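Local coordinates for sugar-binding transcriptional regulator, LacI family (Enterococcus faecalis, PDB 3CS3), which probably regulates transcription as a LacI-family DNA-binding repressor, its periplasmic-binding-protein-like region probably sensing a sugar, at residues Ser118-Leu123 with Pro150-Gln155; Pro223-Ile228 with Gly264-Ser269; Arg96-Asp101 with His233-Val238. All blocks are in the same frame, centred on the assembly; numbering follows the deposited sequence. Where two conformers were deposited one is given.

Contact 1. Residues Ser118-Leu123 with Pro150-Gln155; sequences SKKVLL and PYEIIQ
Leu-123 and Tyr-151 meet on one face of a parallel strand pair, the two ends of a beta-alpha-beta unit in which helix 131-146 carries the chain from strand 121-125 to edge strand 151-155. With CG opposite the carbonyl carbon (chi1 -59°), the Leu-123 chain leans across strand 151-155 at a slant. Its CB lies 3.7 Å from Glu-152 O; CG stays a little farther from the same oxygen. At the tip, CD1 meets two partners, 4.0 Å from Tyr-151 CD2, obliquely to the ring, and 4.1 Å from Ile-153 CG1. Beneath these branches the backbones interlock: Leu-123 N donates to Glu-152 O (2.8 Å) almost straight, at 177°, while Leu-123 O receives Ile-154 N (2.8 Å) from above the carbonyl plane. On the other face Leu-122 CD2 touches Ile-154 CD1 at 3.6 Å. Lys-120 NZ hydrogen-bonds to Gln-175 OE1 and stands 3.9 Å from Glu-152 OE1, a long salt bridge. Helix 131-146 covers Val-121, Leu-123 and Tyr-151, with helix 102-115 reaching Val-121 and Leu-123; helix 160-170 closes over Leu-122 and Ile-154, and strand 179-183 flanks Leu-122.

Contact 2. Residues Pro223-Ile228 with Gly264-Ser269; sequences PRLATI and GESFPS
Ser-266 and Ala-226 show how a single hydroxyl can tie two loops together. Ser-266 OG accepts the backbone N-H of Ala-226 at 3.0 Å, with an angle of 163° at the hydrogen, and in turn bonds to the carbonyl oxygen of Ile-209. The hydroxyl is placed between its own backbone N and carbonyl carbon (chi1 73°), which turns it toward the 223-228 backbone. The same residue grips that backbone a second time, its N-H reaching Arg-224 O at 3.2 Å from a position tilted out of the carbonyl plane.

This is the close-packed side. Gly-264 has no side chain, and Arg-224 O comes to 3.3 Å from its CA in a CA-H...O contact. Ala-226 CB presses on Gly-264 N at 3.5 Å and reaches the CB of Phe-267, whose ring leads away to meet that of Phe-113 in helix 102-115. Gly-264 to Phe-267 form a type I turn, closed by the bond from Phe-267 N to Gly-264 O.

The solvent side is made of looser apolar touches. Pro-223, which follows a cis peptide bond, lays CB against Glu-265 CB at 3.7 Å and CG against Glu-265 C and O, but the carboxylate of Glu-265 turns away; that residue is exposed and was modelled in two conformers. The bent Arg-224 chain brushes Gly-264 CA through its CG, then carries its guanidinium elsewhere, NH2 bonding to Asn-214 OD1.

Both bonds across the contact start at backbone N-H groups. The chemistry implies a junction held through main-chain groups, a buried serine hydroxyl serving Ala-226 N and Ile-209 O, while the charged side chains contribute mainly aliphatic carbon.

Contact 3. Residues Arg96-Asp101 with His233-Val238; sequences RQVLLD and HRWGMV. With SO4 (sulfate ion), chain E; SO4 (sulfate ion), chain B; SO4 (sulfate ion), chain D.
In one lobe of the two-lobed periplasmic-binding-protein fold, a helix packs on a sheet where Trp-235 of helix 232-247 meets Val-98 and Leu-100 of strand 95-100. The helix segment runs almost antiparallel to the strand segment (175°), their axes 9.1 Å apart. With CG opposite the backbone N (chi1 -168°), the indole lies across Leu-100 at about a right angle. Val-98 CG1 serves two partners, Trp-235 CD1 at 3.7 Å and Val-238 CG1 at 3.8 Å. Tyr-230 meets the indole with its ring nearly perpendicular, and Ile-257 and Leu-26 also touch it. Near the strand's start the edge of the Arg-96 guanidinium meets, in its plane, two sulfate ions, probably from the crystallisation liquor; its NH2 donates to both, while a third sulfate takes the N-H of His-233 near the start of the helix. The buried indole N-H is satisfied by the strand backbone: Trp-235 NE1 donates to Val-98 O at 2.8 Å, the oxygen lying in the ring plane but the donor well above the carbonyl plane. Over the indole face, Leu-100 CD2 stands 3.6 Å from the centroid of the six-membered ring of Trp-235, a CH-pi contact only 4° off the ring normal.

Overall arrangement
Contact 3 is buried; contacts 1 and 2 are partly buried, contact 1 having more exposed residues. Contact 3, its centre about 11 Å from the chain centre, relies on one aromatic side chain against a strand. Contact 1, centred about 20 Å from the chain centre and on the opposite side of it, is a regular backbone ladder at a sheet edge. Contact 2 has little regular structure and depends on isolated polar bonds. Contacts 2 and 3 both reach the seven-stranded sheet through strand 227-229 and helix 232-247, but contact 2 also ties to strand 207-210 of the four-stranded sheet that holds contact 1. Helix 102-115, which follows the strand of contact 3, reaches side chains of both other contacts.

Contact 1. Residues Ser118-Leu123 with Pro150-Gln155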
loop_
_atom_site.group_PDB
_atom_site.type_symbol
_atom_site.label_atom_id
_atom_site.label_comp_id
_atom_site.label_asym_id
_atom_site.label_seq_id
_atom_site.Cartn_x
_atom_site.Cartn_y
_atom_site.Cartn_z
ATOM N N SER A 118 -15.104 9.472 -29.600
ATOM C CA SER A 118 -15.990 8.765 -28.680
ATOM C C SER A 118 -17.440 9.210 -28.822
ATOM O O SER A 118 -17.720 10.392 -29.025
ATOM C CB SER A 118 -15.524 8.963 -27.240
ATOM O OG SER A 118 -14.220 8.444 -27.068
ATOM N N LYS A 119 -18.354 8.252 -28.710
ATOM C CA LYS A 119 -19.785 8.510 -28.847
ATOM C C LYS A 119 -20.442 8.798 -27.500
ATOM O O LYS A 119 -21.474 9.464 -27.443
ATOM C CB LYS A 119 -20.480 7.331 -29.546
ATOM C CG LYS A 119 -19.968 7.037 -30.964
ATOM C CD LYS A 119 -20.246 8.199 -31.917
ATOM C CE LYS A 119 -19.507 8.038 -33.238
ATOM N NZ LYS A 119 -19.669 9.242 -34.105
ATOM N N LYS A 120 -19.848 8.264 -26.435
ATOM C CA LYS A 120 -20.232 8.554 -25.054
ATOM C C LYS A 120 -19.038 8.235 -24.156
ATOM O O LYS A 120 -18.315 7.262 -24.390
ATOM C CB LYS A 120 -21.444 7.720 -24.611
ATOM C CG LYS A 120 -22.210 8.345 -23.444
ATOM C CD LYS A 120 -22.647 7.324 -22.403
ATOM C CE LYS A 120 -24.013 6.734 -22.709
ATOM N NZ LYS A 120 -24.584 6.042 -21.519
ATOM N N VAL A 121 -18.826 9.057 -23.133
ATOM C CA VAL A 121 -17.756 8.820 -22.177
ATOM C C VAL A 121 -18.365 8.621 -20.798
ATOM O O VAL A 121 -19.154 9.437 -20.342
ATOM C CB VAL A 121 -16.719 9.969 -22.173
ATOM C CG1 VAL A 121 -15.684 9.779 -21.060
ATOM C CG2 VAL A 121 -16.011 10.042 -23.513
ATOM N N LEU A 122 -18.014 7.517 -20.147
ATOM C CA LEU A 122 -18.464 7.262 -18.785
ATOM C C LEU A 122 -17.393 7.748 -17.805
ATOM O O LEU A 122 -16.232 7.354 -17.890
ATOM C CB LEU A 122 -18.834 5.780 -18.592
ATOM C CG LEU A 122 -20.109 5.334 -19.336
ATOM C CD1 LEU A 122 -19.829 4.817 -20.746
ATOM C CD2 LEU A 122 -20.859 4.280 -18.571
ATOM N N LEU A 123 -17.789 8.645 -16.907
ATOM C CA LEU A 123 -16.855 9.290 -15.995
ATOM C C LEU A 123 -16.970 8.673 -14.614
ATOM O O LEU A 123 -17.861 9.019 -13.841
ATOM C CB LEU A 123 -17.089 10.809 -15.936
ATOM C CG LEU A 123 -16.988 11.643 -17.226
ATOM C CD1 LEU A 123 -17.566 13.040 -17.009
ATOM C CD2 LEU A 123 -15.551 11.735 -17.755
ATOM N N PRO A 150 -21.557 13.224 -25.357
ATOM C CA PRO A 150 -22.354 12.879 -24.185
ATOM C C PRO A 150 -21.532 12.197 -23.098
ATOM O O PRO A 150 -20.501 11.575 -23.387
ATOM C CB PRO A 150 -23.390 11.880 -24.724
ATOM C CG PRO A 150 -23.347 11.977 -26.161
ATOM C CD PRO A 150 -22.036 12.546 -26.571
ATOM N N TYR A 151 -22.006 12.305 -21.863
ATOM C CA TYR A 151 -21.353 11.671 -20.737
ATOM C C TYR A 151 -22.333 11.231 -19.656
ATOM O O TYR A 151 -23.430 11.775 -19.534
ATOM C CB TYR A 151 -20.251 12.576 -20.145
ATOM C CG TYR A 151 -20.718 13.888 -19.522
ATOM C CD1 TYR A 151 -20.538 15.100 -20.187
ATOM C CD2 TYR A 151 -21.310 13.916 -18.256
ATOM C CE1 TYR A 151 -20.945 16.305 -19.614
ATOM C CE2 TYR A 151 -21.733 15.108 -17.685
ATOM C CZ TYR A 151 -21.552 16.296 -18.366
ATOM O OH TYR A 151 -21.960 17.474 -17.781
ATOM N N GLU A 152 -21.916 10.237 -18.881
ATOM C CA GLU A 152 -22.589 9.865 -17.647
ATOM C C GLU A 152 -21.548 9.860 -16.527
ATOM O O GLU A 152 -20.444 9.345 -16.705
ATOM C CB GLU A 152 -23.255 8.492 -17.785
ATOM C CG GLU A 152 -24.110 8.102 -16.582
ATOM C CD GLU A 152 -25.109 6.996 -16.882
ATOM O OE1 GLU A 152 -24.776 6.045 -17.625
ATOM O OE2 GLU A 152 -26.237 7.080 -16.354
ATOM N N ILE A 153 -21.904 10.449 -15.390
ATOM C CA ILE A 153 -21.049 10.489 -14.209
ATOM C C ILE A 153 -21.452 9.360 -13.269
ATOM O O ILE A 153 -22.602 9.284 -12.832
ATOM C CB ILE A 153 -21.164 11.854 -13.471
ATOM C CG1 ILE A 153 -20.659 12.989 -14.366
ATOM C CG2 ILE A 153 -20.405 11.828 -12.136
ATOM C CD1 ILE A 153 -21.033 14.372 -13.885
ATOM N N ILE A 154 -20.501 8.476 -12.969
ATOM C CA ILE A 154 -20.744 7.362 -12.057
ATOM C C ILE A 154 -19.907 7.543 -10.803
ATOM O O ILE A 154 -18.683 7.636 -10.872
ATOM C CB ILE A 154 -20.465 6.007 -12.729
ATOM C CG1 ILE A 154 -21.417 5.818 -13.908
ATOM C CG2 ILE A 154 -20.636 4.852 -11.741
ATOM C CD1 ILE A 154 -20.815 5.078 -15.033
ATOM N N GLN A 155 -20.594 7.606 -9.664
ATOM C CA GLN A 155 -19.983 7.876 -8.369
ATOM C C GLN A 155 -19.194 6.679 -7.843
ATOM O O GLN A 155 -19.699 5.554 -7.810
ATOM C CB GLN A 155 -21.065 8.280 -7.360
ATOM C CG GLN A 155 -20.551 8.978 -6.103
ATOM C CD GLN A 155 -20.022 10.383 -6.367
ATOM O OE1 GLN A 155 -20.646 11.186 -7.066
ATOM N NE2 GLN A 155 -18.867 10.686 -5.793
#

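Contact 2. Residues Pro223-Ile228 with Gly264-Ser269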
loop_
_atom_site.group_PDB
_atom_site.type_symbol
_atom_site.label_atom_id
_atom_site.label_comp_id
_atom_site.label_asym_id
_atom_site.label_seq_id
_atom_site.Cartn_x
_atom_site.Cartn_y
_atom_site.Cartn_z
ATOM N N PRO A 223 -4.588 -5.732 -20.923
ATOM C CA PRO A 223 -3.453 -4.973 -21.466
ATOM C C PRO A 223 -3.063 -3.783 -20.580
ATOM O O PRO A 223 -3.769 -3.496 -19.613
ATOM C CB PRO A 223 -3.998 -4.478 -22.799
ATOM C CG PRO A 223 -5.452 -4.271 -22.548
ATOM C CD PRO A 223 -5.861 -5.327 -21.551
ATOM N N ARG A 224 -1.950 -3.119 -20.905
ATOM C CA ARG A 224 -1.407 -2.015 -20.093
ATOM C C ARG A 224 -2.408 -0.868 -19.957
ATOM O O ARG A 224 -2.958 -0.376 -20.949
ATOM C CB ARG A 224 -0.043 -1.545 -20.651
ATOM C CG ARG A 224 0.255 -0.045 -20.588
ATOM C CD ARG A 224 1.298 0.360 -19.562
ATOM N NE ARG A 224 0.714 1.024 -18.395
ATOM C CZ ARG A 224 1.336 1.939 -17.649
ATOM N NH1 ARG A 224 2.571 2.331 -17.940
ATOM N NH2 ARG A 224 0.721 2.465 -16.601
ATOM N N LEU A 225 -2.666 -0.481 -18.713
ATOM C CA LEU A 225 -3.638 0.560 -18.411
ATOM C C LEU A 225 -3.103 1.937 -18.788
ATOM O O LEU A 225 -2.151 2.433 -18.175
ATOM C CB LEU A 225 -4.045 0.514 -16.934
ATOM C CG LEU A 225 -4.953 1.629 -16.392
ATOM C CD1 LEU A 225 -6.312 1.654 -17.083
ATOM C CD2 LEU A 225 -5.126 1.471 -14.896
ATOM N N ALA A 226 -3.713 2.525 -19.818
ATOM C CA ALA A 226 -3.460 3.913 -20.219
ATOM C C ALA A 226 -3.859 4.827 -19.066
ATOM O O ALA A 226 -4.891 4.609 -18.415
ATOM C CB ALA A 226 -4.249 4.253 -21.471
ATOM N N THR A 227 -3.035 5.832 -18.795
ATOM C CA THR A 227 -3.137 6.544 -17.524
ATOM C C THR A 227 -2.473 7.908 -17.558
ATOM O O THR A 227 -1.766 8.245 -18.509
ATOM C CB THR A 227 -2.520 5.698 -16.360
ATOM O OG1 THR A 227 -2.790 6.326 -15.102
ATOM C CG2 THR A 227 -1.003 5.525 -16.546
ATOM N N ILE A 228 -2.714 8.684 -16.506
ATOM C CA ILE A 228 -2.076 9.982 -16.321
ATOM C C ILE A 228 -1.014 9.862 -15.227
ATOM O O ILE A 228 -1.309 9.497 -14.091
ATOM C CB ILE A 228 -3.104 11.075 -15.963
ATOM C CG1 ILE A 228 -4.249 11.136 -16.999
ATOM C CG2 ILE A 228 -2.415 12.412 -15.797
ATOM C CD1 ILE A 228 -3.848 11.624 -18.398
ATOM N N GLY A 264 -1.512 3.235 -23.443
ATOM C CA GLY A 264 -1.672 1.836 -23.105
ATOM C C GLY A 264 -2.703 1.183 -23.993
ATOM O O GLY A 264 -3.647 1.836 -24.448
ATOM N N GLU A 265 -2.537 -0.121 -24.201
ATOM C CA GLU A 265 -3.411 -0.878 -25.098
ATOM C C GLU A 265 -4.834 -1.066 -24.558
ATOM O O GLU A 265 -5.686 -1.666 -25.225
ATOM C CB GLU A 265 -2.774 -2.223 -25.470
ATOM C CG GLU A 265 -1.961 -2.195 -26.757
ATOM C CD GLU A 265 -2.810 -2.446 -27.990
ATOM O OE1 GLU A 265 -2.835 -1.574 -28.885
ATOM O OE2 GLU A 265 -3.456 -3.513 -28.065
ATOM N N SER A 266 -5.101 -0.529 -23.365
ATOM C CA SER A 266 -6.464 -0.492 -22.807
ATOM C C SER A 266 -7.294 0.593 -23.491
ATOM O O SER A 266 -8.522 0.565 -23.455
ATOM C CB SER A 266 -6.445 -0.238 -21.302
ATOM O OG SER A 266 -6.106 1.105 -21.002
ATOM N N PHE A 267 -6.605 1.561 -24.085
ATOM C CA PHE A 267 -7.233 2.576 -24.903
ATOM C C PHE A 267 -6.404 2.744 -26.175
ATOM O O PHE A 267 -5.457 3.532 -26.195
ATOM C CB PHE A 267 -7.338 3.898 -24.135
ATOM C CG PHE A 267 -8.182 4.936 -24.823
ATOM C CD1 PHE A 267 -9.569 4.920 -24.690
ATOM C CD2 PHE A 267 -7.596 5.929 -25.599
ATOM C CE1 PHE A 267 -10.353 5.871 -25.324
ATOM C CE2 PHE A 267 -8.377 6.887 -26.236
ATOM C CZ PHE A 267 -9.755 6.858 -26.095
ATOM N N PRO A 268 -6.739 1.979 -27.235
ATOM C CA PRO A 268 -6.034 2.107 -28.511
ATOM C C PRO A 268 -6.296 3.476 -29.134
ATOM O O PRO A 268 -7.436 3.791 -29.489
ATOM C CB PRO A 268 -6.630 0.978 -29.366
ATOM C CG PRO A 268 -7.276 0.043 -28.383
ATOM C CD PRO A 268 -7.779 0.936 -27.297
ATOM N N SER A 269 -5.238 4.279 -29.222
ATOM C CA SER A 269 -5.327 5.662 -29.682
ATOM C C SER A 269 -4.193 6.014 -30.645
ATOM O O SER A 269 -3.922 5.282 -31.597
ATOM C CB SER A 269 -5.326 6.625 -28.487
ATOM O OG SER A 269 -4.168 6.460 -27.682
#

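Contact 3. Residues Arg96-Asp101 with His233-Val238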
loop_
_atom_site.group_PDB
_atom_site.type_symbol
_atom_site.label_atom_id
_atom_site.label_comp_id
_atom_site.label_asym_id
_atom_site.label_seq_id
_atom_site.Cartn_x
_atom_site.Cartn_y
_atom_site.Cartn_z
ATOM N N ARG A 96 -0.194 25.460 3.541
ATOM C CA ARG A 96 0.205 25.556 2.138
ATOM C C ARG A 96 -0.322 24.373 1.342
ATOM O O ARG A 96 -0.746 23.383 1.926
ATOM C CB ARG A 96 1.724 25.642 2.009
ATOM C CG ARG A 96 2.312 26.905 2.605
ATOM C CD ARG A 96 1.817 28.181 1.903
ATOM N NE ARG A 96 2.588 29.317 2.395
ATOM C CZ ARG A 96 2.225 30.080 3.423
ATOM N NH1 ARG A 96 1.079 29.855 4.053
ATOM N NH2 ARG A 96 3.008 31.072 3.817
ATOM N N GLN A 97 -0.282 24.479 0.012
ATOM C CA GLN A 97 -0.820 23.448 -0.879
ATOM C C GLN A 97 0.249 22.883 -1.789
ATOM O O GLN A 97 1.004 23.636 -2.395
ATOM C CB GLN A 97 -1.919 24.014 -1.777
ATOM C CG GLN A 97 -3.006 24.801 -1.085
ATOM C CD GLN A 97 -3.727 25.750 -2.036
ATOM O OE1 GLN A 97 -4.511 26.591 -1.604
ATOM N NE2 GLN A 97 -3.463 25.616 -3.337
ATOM N N VAL A 98 0.319 21.558 -1.890
ATOM C CA VAL A 98 1.065 20.913 -2.974
ATOM C C VAL A 98 0.107 19.965 -3.690
ATOM O O VAL A 98 -0.101 18.831 -3.263
ATOM C CB VAL A 98 2.350 20.168 -2.507
ATOM C CG1 VAL A 98 3.151 19.693 -3.717
ATOM C CG2 VAL A 98 3.223 21.063 -1.647
ATOM N N LEU A 99 -0.482 20.451 -4.776
ATOM C CA LEU A 99 -1.598 19.766 -5.423
ATOM C C LEU A 99 -1.229 19.191 -6.779
ATOM O O LEU A 99 -0.321 19.686 -7.440
ATOM C CB LEU A 99 -2.774 20.729 -5.585
ATOM C CG LEU A 99 -3.274 21.485 -4.353
ATOM C CD1 LEU A 99 -4.436 22.377 -4.732
ATOM C CD2 LEU A 99 -3.680 20.535 -3.238
ATOM N N LEU A 100 -1.931 18.137 -7.191
ATOM C CA LEU A 100 -1.802 17.646 -8.557
ATOM C C LEU A 100 -2.457 18.632 -9.508
ATOM O O LEU A 100 -3.459 19.264 -9.169
ATOM C CB LEU A 100 -2.461 16.277 -8.731
ATOM C CG LEU A 100 -1.955 15.096 -7.907
ATOM C CD1 LEU A 100 -2.776 13.864 -8.233
ATOM C CD2 LEU A 100 -0.481 14.845 -8.155
ATOM N N ASP A 101 -1.884 18.760 -10.698
ATOM C CA ASP A 101 -2.526 19.484 -11.782
ATOM C C ASP A 101 -3.667 18.630 -12.356
ATOM O O ASP A 101 -3.509 17.939 -13.371
ATOM C CB ASP A 101 -1.491 19.835 -12.849
ATOM C CG ASP A 101 -2.052 20.714 -13.945
ATOM O OD1 ASP A 101 -2.899 21.589 -13.652
ATOM O OD2 ASP A 101 -1.628 20.528 -15.102
ATOM N N HIS A 233 7.330 10.651 -6.148
ATOM C CA HIS A 233 8.500 10.931 -5.316
ATOM C C HIS A 233 8.659 12.429 -5.090
ATOM O O HIS A 233 8.923 12.869 -3.967
ATOM C CB HIS A 233 9.783 10.379 -5.957
ATOM C CG HIS A 233 9.963 8.898 -5.810
ATOM N ND1 HIS A 233 9.850 8.245 -4.600
ATOM C CD2 HIS A 233 10.289 7.947 -6.718
ATOM C CE1 HIS A 233 10.076 6.955 -4.774
ATOM N NE2 HIS A 233 10.343 6.747 -6.051
ATOM N N ARG A 234 8.495 13.207 -6.165
ATOM C CA ARG A 234 8.659 14.660 -6.099
ATOM C C ARG A 234 7.505 15.334 -5.371
ATOM O O ARG A 234 7.708 16.318 -4.670
ATOM C CB ARG A 234 8.842 15.255 -7.494
ATOM C CG ARG A 234 10.157 14.868 -8.146
ATOM C CD ARG A 234 10.340 15.584 -9.464
ATOM N NE ARG A 234 11.319 14.920 -10.320
ATOM C CZ ARG A 234 11.900 15.490 -11.370
ATOM N NH1 ARG A 234 11.616 16.749 -11.692
ATOM N NH2 ARG A 234 12.775 14.802 -12.092
ATOM N N TRP A 235 6.296 14.797 -5.546
ATOM C CA TRP A 235 5.119 15.267 -4.813
ATOM C C TRP A 235 5.411 15.222 -3.309
ATOM O O TRP A 235 5.247 16.220 -2.611
ATOM C CB TRP A 235 3.907 14.410 -5.181
ATOM C CG TRP A 235 2.559 14.932 -4.747
ATOM C CD1 TRP A 235 2.263 16.174 -4.248
ATOM C CD2 TRP A 235 1.312 14.225 -4.826
ATOM N NE1 TRP A 235 0.911 16.269 -3.992
ATOM C CE2 TRP A 235 0.308 15.088 -4.338
ATOM C CE3 TRP A 235 0.950 12.937 -5.253
ATOM C CZ2 TRP A 235 -1.040 14.706 -4.261
ATOM C CZ3 TRP A 235 -0.388 12.559 -5.173
ATOM C CH2 TRP A 235 -1.365 13.445 -4.679
ATOM N N GLY A 236 5.905 14.078 -2.841
ATOM C CA GLY A 236 6.365 13.915 -1.466
ATOM C C GLY A 236 7.563 14.756 -1.047
ATOM O O GLY A 236 7.600 15.265 0.071
ATOM N N MET A 237 8.534 14.902 -1.946
ATOM C CA MET A 237 9.739 15.689 -1.694
ATOM C C MET A 237 9.411 17.169 -1.506
ATOM O O MET A 237 9.881 17.792 -0.548
ATOM C CB MET A 237 10.733 15.521 -2.846
ATOM C CG MET A 237 12.174 15.878 -2.486
ATOM S SD MET A 237 13.182 14.448 -2.027
ATOM C CE MET A 237 13.907 14.043 -3.615
ATOM N N VAL A 238 8.597 17.708 -2.418
ATOM C CA VAL A 238 8.142 19.102 -2.384
ATOM C C VAL A 238 7.249 19.366 -1.168
ATOM O O VAL A 238 7.335 20.435 -0.557
ATOM C CB VAL A 238 7.435 19.512 -3.719
ATOM C CG1 VAL A 238 6.780 20.868 -3.618
ATOM C CG2 VAL A 238 8.424 19.523 -4.861
HETATM S S SO4 E . 4.955 32.269 1.170
HETATM O O1 SO4 E . 3.965 31.579 0.349
HETATM O O2 SO4 E . 5.416 31.386 2.238
HETATM O O3 SO4 E . 6.091 32.662 0.342
HETATM O O4 SO4 E . 4.338 33.458 1.753
HETATM S S SO4 B . 1.803 32.137 6.932
HETATM O O1 SO4 B . 1.380 33.223 7.811
HETATM O O2 SO4 B . 2.057 30.946 7.736
HETATM O O3 SO4 B . 0.749 31.872 5.959
HETATM O O4 SO4 B . 3.028 32.517 6.236
HETATM S S SO4 D . 7.815 8.125 -9.355
HETATM O O1 SO4 D . 9.120 7.759 -9.898
HETATM O O2 SO4 D . 7.921 9.438 -8.730
HETATM O O3 SO4 D . 6.834 8.171 -10.436
HETATM O O4 SO4 D . 7.397 7.141 -8.358
#